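PDB 3LL7: putative methyltransferase from Porphyromonas gingivalis, which is of unproven function but probably transfers methyl groups, presumably from S-adenosylmethionine, to a substrate not yet identified. Local coordinates for residues A[229-234]-A[259-264]; A[88-93]-A[225-230]; A[161-166]-A[199-204]. All coordinates share one frame; numbering follows the deposited sequence. Where two conformers were deposited one is given.

Interaction 1: residues A[229-234]-A[259-264]; sequences HVVAAH and HAINLL. With FMT (formic acid), chain E; FMT (formic acid), chain I.
H229 to A233 and H259 to L263 run side by side as parallel neighbours in the mixed sheet of this putative methyltransferase, their short axes 4.6 Å apart and 9° from parallel. A ladder of four backbone hydrogen bonds joins them, alternating in direction as a parallel pair requires: V230 N to H259 O, I261 N to V230 O, A232 N to I261 O and L263 N to A232 O. The first is short, 2.6 Å from V230 N to H259 O, and the last measures 2.7 Å from L263 N to A232 O.

Aromatic packing covers the first pair, H229 with H259. Their register puts both side chains on one face of the sheet, and closely matching first torsions (chi1 near -70°, CG anti to the carbonyl carbon) make the imidazoles run side by side and overlap. They form an offset stack, planes 11° apart, with H229 CE1 3.4 Å from H259 CD2. H259 CB also sits over the H229 ring, a CH-pi contact. Y86 OH at H229 ND1 and E227 OE1 at H229 NE2 together hold that ring's rotation.

Apolar contacts follow on the same face: V231 CG1 reaches L263 CD1 at 3.6 Å, and V231 CG2 meets I261 CG2. Y86 covers V231 and L263 from helix 81-86, whereas helix 299-304 packs on V230 and A232 on the other face.

Two formic acid molecules, probably from the crystallisation liquor, bind N262: one takes its backbone N, and the other accepts from N262 ND2 at 2.9 Å through its O2.

Interaction 2: residues A[88-93]-A[225-230]; sequences SRFIRE and VQELHV
F90 and E227 have the nearest CA atoms across the two segments, yet these are 10.9 Å apart, so the 88-93 loop and strand 225-230 meet through long side chains alone. S88 to F90 keep helical backbone angles, and I91 N bonds S88 O, a turn from which R89 and F90 both set out toward the strand.

F90 and H229 approach from opposite directions and make an edge-to-face pair, centroids 4.8 Å apart and planes at 61°. F90 CZ is the touching atom: it stands 3.4 Å above the H229 plane, over the ring centre, with H229 CE1 its closest neighbour. F90 CG lies anti to the carbonyl carbon (chi1 -68°), which carries the phenyl edge to the imidazole. Beside it, E227 OE2 comes near the plane of the F90 ring at its edge, 3.7 Å from F90 CE1.

Within the strand, E227 and H229 point to the same face and form a His-carboxylate hydrogen bond, H229 NE2 to E227 OE1, 2.8 Å long and nearly straight at 172°. E227 OE1 lies in the imidazole plane, but the nitrogen meets it from above the carboxylate plane; H229 ND1 is taken by Y86 OH. The contact thus joins the connection between helix 81-86 and strand 96-99 to a distant strand of the same mixed sheet, beside neighbouring strand 236-244, whose R243 makes a salt bridge with E227 OE2.

R89, modelled in two conformers, is less certain. In the one considered its chain bends at chi2 and chi3, CD lies over a face of the F90 ring, and H229 CE1 is over one face of its guanidinium. R89 NH1 remains 4.1 Å from E227 OE1, beyond a salt bridge.

Interaction 3: residues A[161-166]-A[199-204]; sequences TFHPDY and LPFCSS
D165 O receives two backbone donors of the opposing segment: S204 N at 3.1 Å, and S203 N through a weak, bent bond with an N-H...O angle of 129°. One residue earlier P164 O rests against C202 CA, a CA-H...O contact of 3.0 Å. Y166 CA meets S204 O in the same manner.

The H163 imidazole lies over the backbone of F201. Its CG is anti to the backbone N (chi1 -157°), turning the ring so that one face receives F201 O, 3.5 Å above the ring plane and toward its rim; F201 CA makes a CH-pi contact over the face. P164 fits in next to it, CD 3.3 Å from F201 O and CG against C202 CB.

Y166 and S204 form a parallel bridge, where strands 166-173 and 204-209 begin to pair in the mixed sheet, probably the Rossmann-like core of a methyltransferase. Segment 161-166 runs off the end of helix 156-162, which the chain leaves at H163 with positive phi, and 199-204 follows helix 191-198, so the contact aligns two helix-to-strand connections.

A water links the side chains of the preceding residues, D165 and S203, donating to D165 OD1 and lying 2.7 Å from S203 OG. Further out, D165 OD2 accepts from the backbone N of K96, which steadies the carboxylate, while R243 bonds S204 OG and the hydroxyl of Y166 bonds R92 N.

In the fold
All three contacts involve the same mixed sheet, at different distances from the centre of the chain. Interaction 1 is the buried one, about 7 Å out between centres, and rests on regular strand pairing; interactions 2 and 3 are partly buried, with centres about 14 and 26 Å out. Interactions 1 and 2 share H229 and V230 of strand 225-233: the H229 imidazole is stacked by H259 in one and met edge-on by F90 in the other. Interaction 3 relies more on backbone, CA-H...O and water-mediated contacts at strand starts, with modest side-chain packing. It touches interaction 2 where R92 N reaches Y166 OH, yet remains about 11 Å from interaction 1 between nearest atoms.

Interaction 1: residues A[229-234]-A[259-264]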
loop_
_atom_site.group_PDB
_atom_site.type_symbol
_atom_site.label_atom_id
_atom_site.label_comp_id
_atom_site.label_asym_id
_atom_site.label_seq_id
_atom_site.Cartn_x
_atom_site.Cartn_y
_atom_site.Cartn_z
ATOM N N HIS A 229 2.533 -9.458 -5.197
ATOM C CA HIS A 229 1.441 -9.221 -4.260
ATOM C C HIS A 229 0.895 -7.816 -4.504
ATOM O O HIS A 229 1.682 -6.849 -4.582
ATOM C CB HIS A 229 1.948 -9.299 -2.821
ATOM C CG HIS A 229 2.313 -10.687 -2.382
ATOM N ND1 HIS A 229 1.912 -11.205 -1.173
ATOM C CD2 HIS A 229 3.033 -11.660 -2.990
ATOM C CE1 HIS A 229 2.367 -12.440 -1.053
ATOM N NE2 HIS A 229 3.049 -12.740 -2.146
ATOM N N VAL A 230 -0.428 -7.695 -4.607
ATOM C CA VAL A 230 -1.066 -6.382 -4.721
ATOM C C VAL A 230 -1.662 -6.093 -3.362
ATOM O O VAL A 230 -2.550 -6.843 -2.893
ATOM C CB VAL A 230 -2.178 -6.366 -5.804
ATOM C CG1 VAL A 230 -2.859 -4.984 -5.848
ATOM C CG2 VAL A 230 -1.584 -6.761 -7.153
ATOM N N VAL A 231 -1.102 -5.107 -2.668
ATOM C CA VAL A 231 -1.450 -4.945 -1.237
ATOM C C VAL A 231 -2.257 -3.671 -0.989
ATOM O O VAL A 231 -1.743 -2.549 -1.187
ATOM C CB VAL A 231 -0.167 -4.945 -0.356
ATOM C CG1 VAL A 231 -0.518 -4.822 1.132
ATOM C CG2 VAL A 231 0.680 -6.227 -0.618
ATOM N N ALA A 232 -3.500 -3.837 -0.550
ATOM C CA ALA A 232 -4.324 -2.698 -0.165
ATOM C C ALA A 232 -4.418 -2.585 1.370
ATOM O O ALA A 232 -4.357 -3.605 2.074
ATOM C CB ALA A 232 -5.708 -2.807 -0.769
ATOM N N ALA A 233 -4.525 -1.344 1.842
ATOM C CA ALA A 233 -4.762 -0.973 3.258
ATOM C C ALA A 233 -5.540 0.339 3.264
ATOM O O ALA A 233 -5.357 1.184 2.379
ATOM C CB ALA A 233 -3.443 -0.814 4.004
ATOM N N HIS A 234 -6.407 0.531 4.257
ATOM C CA HIS A 234 -7.183 1.785 4.380
ATOM C C HIS A 234 -8.076 2.054 3.157
ATOM O O HIS A 234 -8.329 3.206 2.798
ATOM C CB HIS A 234 -6.257 2.982 4.648
ATOM C CG HIS A 234 -5.303 2.762 5.785
ATOM N ND1 HIS A 234 -5.702 2.785 7.105
ATOM C CD2 HIS A 234 -3.975 2.503 5.797
ATOM C CE1 HIS A 234 -4.660 2.551 7.883
ATOM N NE2 HIS A 234 -3.600 2.368 7.114
ATOM N N HIS A 259 -0.982 -12.360 -5.763
ATOM C CA HIS A 259 -1.748 -12.322 -4.522
ATOM C C HIS A 259 -2.440 -10.974 -4.377
ATOM O O HIS A 259 -1.760 -9.925 -4.340
ATOM C CB HIS A 259 -0.815 -12.458 -3.315
ATOM C CG HIS A 259 -0.137 -13.784 -3.203
ATOM N ND1 HIS A 259 0.545 -14.378 -4.244
ATOM C CD2 HIS A 259 -0.030 -14.625 -2.149
ATOM C CE1 HIS A 259 1.047 -15.532 -3.833
ATOM N NE2 HIS A 259 0.713 -15.700 -2.566
ATOM N N ALA A 260 -3.768 -10.988 -4.243
ATOM C CA ALA A 260 -4.504 -9.743 -4.051
ATOM C C ALA A 260 -4.971 -9.743 -2.632
ATOM O O ALA A 260 -5.683 -10.668 -2.203
ATOM C CB ALA A 260 -5.700 -9.645 -5.048
ATOM N N ILE A 261 -4.553 -8.735 -1.869
ATOM C CA ILE A 261 -4.918 -8.761 -0.461
ATOM C C ILE A 261 -5.365 -7.407 0.036
ATOM O O ILE A 261 -4.792 -6.389 -0.333
ATOM C CB ILE A 261 -3.828 -9.361 0.411
ATOM C CG1 ILE A 261 -4.423 -9.758 1.805
ATOM C CG2 ILE A 261 -2.636 -8.439 0.476
ATOM C CD1 ILE A 261 -3.658 -10.888 2.518
ATOM N N ASN A 262 -6.399 -7.413 0.860
ATOM C CA ASN A 262 -6.929 -6.186 1.397
ATOM C C ASN A 262 -6.743 -6.264 2.889
ATOM O O ASN A 262 -7.491 -6.966 3.546
ATOM C CB ASN A 262 -8.429 -6.041 1.034
ATOM C CG ASN A 262 -9.003 -4.699 1.420
ATOM O OD1 ASN A 262 -8.335 -3.676 1.312
ATOM N ND2 ASN A 262 -10.272 -4.688 1.875
ATOM N N LEU A 263 -5.742 -5.558 3.421
ATOM C CA LEU A 263 -5.434 -5.621 4.865
ATOM C C LEU A 263 -6.475 -4.874 5.695
ATOM O O LEU A 263 -6.844 -3.755 5.354
ATOM C CB LEU A 263 -4.023 -5.080 5.152
ATOM C CG LEU A 263 -2.931 -5.771 4.340
ATOM C CD1 LEU A 263 -1.558 -5.110 4.554
ATOM C CD2 LEU A 263 -2.901 -7.285 4.610
ATOM N N LEU A 264 -6.942 -5.514 6.771
ATOM C CA LEU A 264 -8.032 -4.984 7.613
ATOM C C LEU A 264 -7.727 -5.025 9.103
ATOM O O LEU A 264 -6.713 -5.581 9.529
ATOM C CB LEU A 264 -9.350 -5.736 7.357
ATOM C CG LEU A 264 -10.014 -5.646 5.979
ATOM C CD1 LEU A 264 -11.276 -6.519 5.927
ATOM C CD2 LEU A 264 -10.325 -4.198 5.580
HETATM C C FMT E . -8.850 -10.339 0.148
HETATM O O1 FMT E . -8.528 -10.792 -0.969
HETATM O O2 FMT E . -8.078 -10.000 1.063
HETATM C C FMT I . -11.897 -7.663 2.300
HETATM O O1 FMT I . -12.094 -8.800 1.871
HETATM O O2 FMT I . -12.412 -6.669 1.797
#

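Interaction 2: residues A[88-93]-A[225-230]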
loop_
_atom_site.group_PDB
_atom_site.type_symbol
_atom_site.label_atom_id
_atom_site.label_comp_id
_atom_site.label_asym_id
_atom_site.label_seq_id
_atom_site.Cartn_x
_atom_site.Cartn_y
_atom_site.Cartn_z
ATOM N N SER A 88 6.838 -8.389 6.735
ATOM C CA SER A 88 7.574 -9.294 7.625
ATOM C C SER A 88 7.270 -10.777 7.321
ATOM O O SER A 88 8.090 -11.645 7.627
ATOM C CB SER A 88 7.348 -8.962 9.106
ATOM O OG SER A 88 6.064 -9.412 9.506
ATOM N N ARG A 89 6.117 -11.050 6.701
ATOM C CA ARG A 89 5.746 -12.414 6.311
ATOM C C ARG A 89 6.667 -13.037 5.253
ATOM O O ARG A 89 6.680 -14.260 5.104
ATOM C CB ARG A 89 4.284 -12.493 5.843
ATOM C CG ARG A 89 3.997 -11.816 4.501
ATOM C CD ARG A 89 4.122 -12.742 3.302
ATOM N NE ARG A 89 2.933 -13.574 3.106
ATOM C CZ ARG A 89 2.871 -14.547 2.216
ATOM N NH1 ARG A 89 3.922 -14.788 1.449
ATOM N NH2 ARG A 89 1.770 -15.269 2.083
ATOM N N PHE A 90 7.414 -12.210 4.518
ATOM C CA PHE A 90 8.382 -12.718 3.514
ATOM C C PHE A 90 9.716 -13.161 4.147
ATOM O O PHE A 90 10.513 -13.843 3.506
ATOM C CB PHE A 90 8.688 -11.679 2.431
ATOM C CG PHE A 90 7.530 -11.384 1.517
ATOM C CD1 PHE A 90 7.375 -12.085 0.320
ATOM C CD2 PHE A 90 6.585 -10.424 1.865
ATOM C CE1 PHE A 90 6.308 -11.822 -0.530
ATOM C CE2 PHE A 90 5.508 -10.157 1.024
ATOM C CZ PHE A 90 5.362 -10.860 -0.171
ATOM N N ILE A 91 9.924 -12.817 5.408
ATOM C CA ILE A 91 11.247 -12.956 6.016
ATOM C C ILE A 91 11.277 -14.041 7.090
ATOM O O ILE A 91 10.658 -13.882 8.140
ATOM C CB ILE A 91 11.717 -11.597 6.629
ATOM C CG1 ILE A 91 11.511 -10.430 5.645
ATOM C CG2 ILE A 91 13.195 -11.681 7.143
ATOM C CD1 ILE A 91 12.270 -10.532 4.314
ATOM N N ARG A 92 12.004 -15.129 6.844
ATOM C CA ARG A 92 12.183 -16.182 7.860
ATOM C C ARG A 92 12.860 -15.668 9.131
ATOM O O ARG A 92 13.776 -14.842 9.068
ATOM C CB ARG A 92 12.982 -17.354 7.292
ATOM C CG ARG A 92 12.199 -18.268 6.375
ATOM C CD ARG A 92 13.003 -19.561 6.076
ATOM N NE ARG A 92 12.636 -20.735 6.888
ATOM C CZ ARG A 92 13.361 -21.227 7.894
ATOM N NH1 ARG A 92 14.509 -20.649 8.249
ATOM N NH2 ARG A 92 12.937 -22.295 8.555
ATOM N N GLU A 93 12.395 -16.150 10.284
ATOM C CA GLU A 93 12.937 -15.738 11.579
ATOM C C GLU A 93 14.430 -16.079 11.679
ATOM O O GLU A 93 14.833 -17.188 11.346
ATOM C CB GLU A 93 12.143 -16.406 12.713
ATOM C CG GLU A 93 12.651 -16.138 14.130
ATOM C CD GLU A 93 12.347 -14.724 14.619
ATOM O OE1 GLU A 93 11.210 -14.242 14.404
ATOM O OE2 GLU A 93 13.246 -14.098 15.223
ATOM N N VAL A 225 10.986 -13.716 -11.336
ATOM C CA VAL A 225 9.884 -13.377 -10.424
ATOM C C VAL A 225 9.187 -14.656 -9.971
ATOM O O VAL A 225 8.863 -15.512 -10.790
ATOM C CB VAL A 225 8.878 -12.426 -11.100
ATOM C CG1 VAL A 225 7.632 -12.231 -10.218
ATOM C CG2 VAL A 225 9.524 -11.078 -11.359
ATOM N N GLN A 226 8.967 -14.776 -8.663
ATOM C CA GLN A 226 8.320 -15.947 -8.080
ATOM C C GLN A 226 6.887 -15.696 -7.625
ATOM O O GLN A 226 6.090 -16.620 -7.569
ATOM C CB GLN A 226 9.125 -16.452 -6.889
ATOM C CG GLN A 226 10.516 -16.982 -7.295
ATOM C CD GLN A 226 10.444 -18.156 -8.250
ATOM O OE1 GLN A 226 9.687 -19.112 -8.040
ATOM N NE2 GLN A 226 11.237 -18.092 -9.319
ATOM N N GLU A 227 6.592 -14.452 -7.263
ATOM C CA GLU A 227 5.252 -14.050 -6.804
ATOM C C GLU A 227 5.125 -12.535 -6.870
ATOM O O GLU A 227 6.119 -11.825 -6.712
ATOM C CB GLU A 227 4.950 -14.563 -5.378
ATOM C CG GLU A 227 5.996 -14.196 -4.301
ATOM C CD GLU A 227 5.696 -14.825 -2.934
ATOM O OE1 GLU A 227 4.524 -15.031 -2.586
ATOM O OE2 GLU A 227 6.651 -15.135 -2.200
ATOM N N LEU A 228 3.903 -12.032 -7.074
ATOM C CA LEU A 228 3.642 -10.596 -7.059
ATOM C C LEU A 228 2.420 -10.372 -6.153
ATOM O O LEU A 228 1.401 -11.039 -6.302
ATOM C CB LEU A 228 3.401 -10.094 -8.504
ATOM C CG LEU A 228 3.240 -8.584 -8.719
ATOM C CD1 LEU A 228 3.581 -8.160 -10.130
ATOM C CD2 LEU A 228 1.768 -8.129 -8.360
ATOM N N HIS A 229 2.533 -9.458 -5.197
ATOM C CA HIS A 229 1.441 -9.221 -4.260
ATOM C C HIS A 229 0.895 -7.816 -4.504
ATOM O O HIS A 229 1.682 -6.849 -4.582
ATOM C CB HIS A 229 1.948 -9.299 -2.821
ATOM C CG HIS A 229 2.313 -10.687 -2.382
ATOM N ND1 HIS A 229 1.912 -11.205 -1.173
ATOM C CD2 HIS A 229 3.033 -11.660 -2.990
ATOM C CE1 HIS A 229 2.367 -12.440 -1.053
ATOM N NE2 HIS A 229 3.049 -12.740 -2.146
ATOM N N VAL A 230 -0.428 -7.695 -4.607
ATOM C CA VAL A 230 -1.066 -6.382 -4.721
ATOM C C VAL A 230 -1.662 -6.093 -3.362
ATOM O O VAL A 230 -2.550 -6.843 -2.893
ATOM C CB VAL A 230 -2.178 -6.366 -5.804
ATOM C CG1 VAL A 230 -2.859 -4.984 -5.848
ATOM C CG2 VAL A 230 -1.584 -6.761 -7.153
#

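Interaction 3: residues A[161-166]-A[199-204]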
loop_
_atom_site.group_PDB
_atom_site.type_symbol
_atom_site.label_atom_id
_atom_site.label_comp_id
_atom_site.label_asym_id
_atom_site.label_seq_id
_atom_site.Cartn_x
_atom_site.Cartn_y
_atom_site.Cartn_z
ATOM N N THR A 161 29.757 -10.248 0.224
ATOM C CA THR A 161 30.382 -10.974 1.327
ATOM C C THR A 161 29.379 -11.353 2.415
ATOM O O THR A 161 29.398 -12.487 2.916
ATOM C CB THR A 161 31.560 -10.166 1.923
ATOM O OG1 THR A 161 32.517 -9.934 0.883
ATOM C CG2 THR A 161 32.223 -10.921 3.080
ATOM N N PHE A 162 28.486 -10.414 2.745
ATOM C CA PHE A 162 27.430 -10.647 3.723
ATOM C C PHE A 162 26.551 -11.820 3.311
ATOM O O PHE A 162 26.139 -12.615 4.156
ATOM C CB PHE A 162 26.573 -9.382 3.886
ATOM C CG PHE A 162 25.620 -9.420 5.055
ATOM C CD1 PHE A 162 26.049 -9.813 6.322
ATOM C CD2 PHE A 162 24.294 -9.015 4.891
ATOM C CE1 PHE A 162 25.166 -9.822 7.409
ATOM C CE2 PHE A 162 23.407 -9.011 5.970
ATOM C CZ PHE A 162 23.836 -9.424 7.228
ATOM N N HIS A 163 26.302 -11.927 2.005
ATOM C CA HIS A 163 25.448 -12.966 1.421
ATOM C C HIS A 163 24.098 -13.060 2.142
ATOM O O HIS A 163 23.794 -14.091 2.746
ATOM C CB HIS A 163 26.162 -14.329 1.406
ATOM C CG HIS A 163 25.618 -15.278 0.380
ATOM N ND1 HIS A 163 24.307 -15.710 0.385
ATOM C CD2 HIS A 163 26.203 -15.862 -0.693
ATOM C CE1 HIS A 163 24.111 -16.524 -0.637
ATOM N NE2 HIS A 163 25.244 -16.632 -1.308
ATOM N N PRO A 164 23.293 -11.975 2.107
ATOM C CA PRO A 164 22.043 -11.969 2.873
ATOM C C PRO A 164 21.006 -12.961 2.340
ATOM O O PRO A 164 21.062 -13.361 1.168
ATOM C CB PRO A 164 21.540 -10.534 2.681
ATOM C CG PRO A 164 22.027 -10.188 1.304
ATOM C CD PRO A 164 23.429 -10.747 1.301
ATOM N N ASP A 165 20.076 -13.354 3.206
ATOM C CA ASP A 165 18.958 -14.202 2.793
ATOM C C ASP A 165 18.048 -13.367 1.906
ATOM O O ASP A 165 17.532 -13.857 0.906
ATOM C CB ASP A 165 18.222 -14.731 4.021
ATOM C CG ASP A 165 19.087 -15.662 4.856
ATOM O OD1 ASP A 165 19.271 -16.812 4.424
ATOM O OD2 ASP A 165 19.575 -15.258 5.939
ATOM N N TYR A 166 17.890 -12.091 2.255
ATOM C CA TYR A 166 17.042 -11.180 1.478
ATOM C C TYR A 166 17.641 -9.812 1.204
ATOM O O TYR A 166 18.305 -9.218 2.062
ATOM C CB TYR A 166 15.689 -10.992 2.148
ATOM C CG TYR A 166 15.070 -12.245 2.680
ATOM C CD1 TYR A 166 14.211 -13.012 1.890
ATOM C CD2 TYR A 166 15.331 -12.668 3.987
ATOM C CE1 TYR A 166 13.631 -14.189 2.389
ATOM C CE2 TYR A 166 14.746 -13.825 4.495
ATOM C CZ TYR A 166 13.903 -14.577 3.690
ATOM O OH TYR A 166 13.324 -15.708 4.214
ATOM N N LEU A 199 21.150 -11.233 -7.437
ATOM C CA LEU A 199 20.462 -12.524 -7.250
ATOM C C LEU A 199 21.390 -13.696 -6.879
ATOM O O LEU A 199 20.997 -14.538 -6.059
ATOM C CB LEU A 199 19.579 -12.885 -8.448
ATOM C CG LEU A 199 18.245 -12.146 -8.501
ATOM C CD1 LEU A 199 17.498 -12.469 -9.793
ATOM C CD2 LEU A 199 17.413 -12.501 -7.269
ATOM N N PRO A 200 22.625 -13.741 -7.455
ATOM C CA PRO A 200 23.565 -14.781 -7.049
ATOM C C PRO A 200 24.075 -14.702 -5.603
ATOM O O PRO A 200 24.768 -15.626 -5.160
ATOM C CB PRO A 200 24.744 -14.577 -8.013
ATOM C CG PRO A 200 24.142 -13.907 -9.195
ATOM C CD PRO A 200 23.145 -12.988 -8.619
ATOM N N PHE A 201 23.763 -13.621 -4.887
ATOM C CA PHE A 201 24.311 -13.402 -3.542
ATOM C C PHE A 201 23.261 -13.225 -2.465
ATOM O O PHE A 201 23.560 -12.727 -1.375
ATOM C CB PHE A 201 25.254 -12.198 -3.543
ATOM C CG PHE A 201 26.486 -12.419 -4.348
ATOM C CD1 PHE A 201 27.568 -13.114 -3.804
ATOM C CD2 PHE A 201 26.575 -11.946 -5.656
ATOM C CE1 PHE A 201 28.720 -13.337 -4.543
ATOM C CE2 PHE A 201 27.748 -12.163 -6.412
ATOM C CZ PHE A 201 28.811 -12.859 -5.849
ATOM N N CYS A 202 22.030 -13.614 -2.782
ATOM C CA CYS A 202 20.950 -13.653 -1.812
ATOM C C CYS A 202 20.013 -14.807 -2.154
ATOM O O CYS A 202 20.122 -15.404 -3.242
ATOM C CB CYS A 202 20.195 -12.312 -1.782
ATOM S SG CYS A 202 19.331 -11.906 -3.317
ATOM N N SER A 203 19.125 -15.152 -1.225
ATOM C CA SER A 203 18.081 -16.132 -1.516
ATOM C C SER A 203 16.996 -15.500 -2.384
ATOM O O SER A 203 16.663 -16.043 -3.439
ATOM C CB SER A 203 17.485 -16.728 -0.235
ATOM O OG SER A 203 18.429 -17.563 0.425
ATOM N N SER A 204 16.470 -14.349 -1.947
ATOM C CA SER A 204 15.509 -13.586 -2.738
ATOM C C SER A 204 15.761 -12.086 -2.707
ATOM O O SER A 204 16.331 -11.569 -1.744
ATOM C CB SER A 204 14.089 -13.821 -2.221
ATOM O OG SER A 204 13.645 -15.124 -2.554
HETATM O O HOH W 1 17.330 -18.054 2.847
#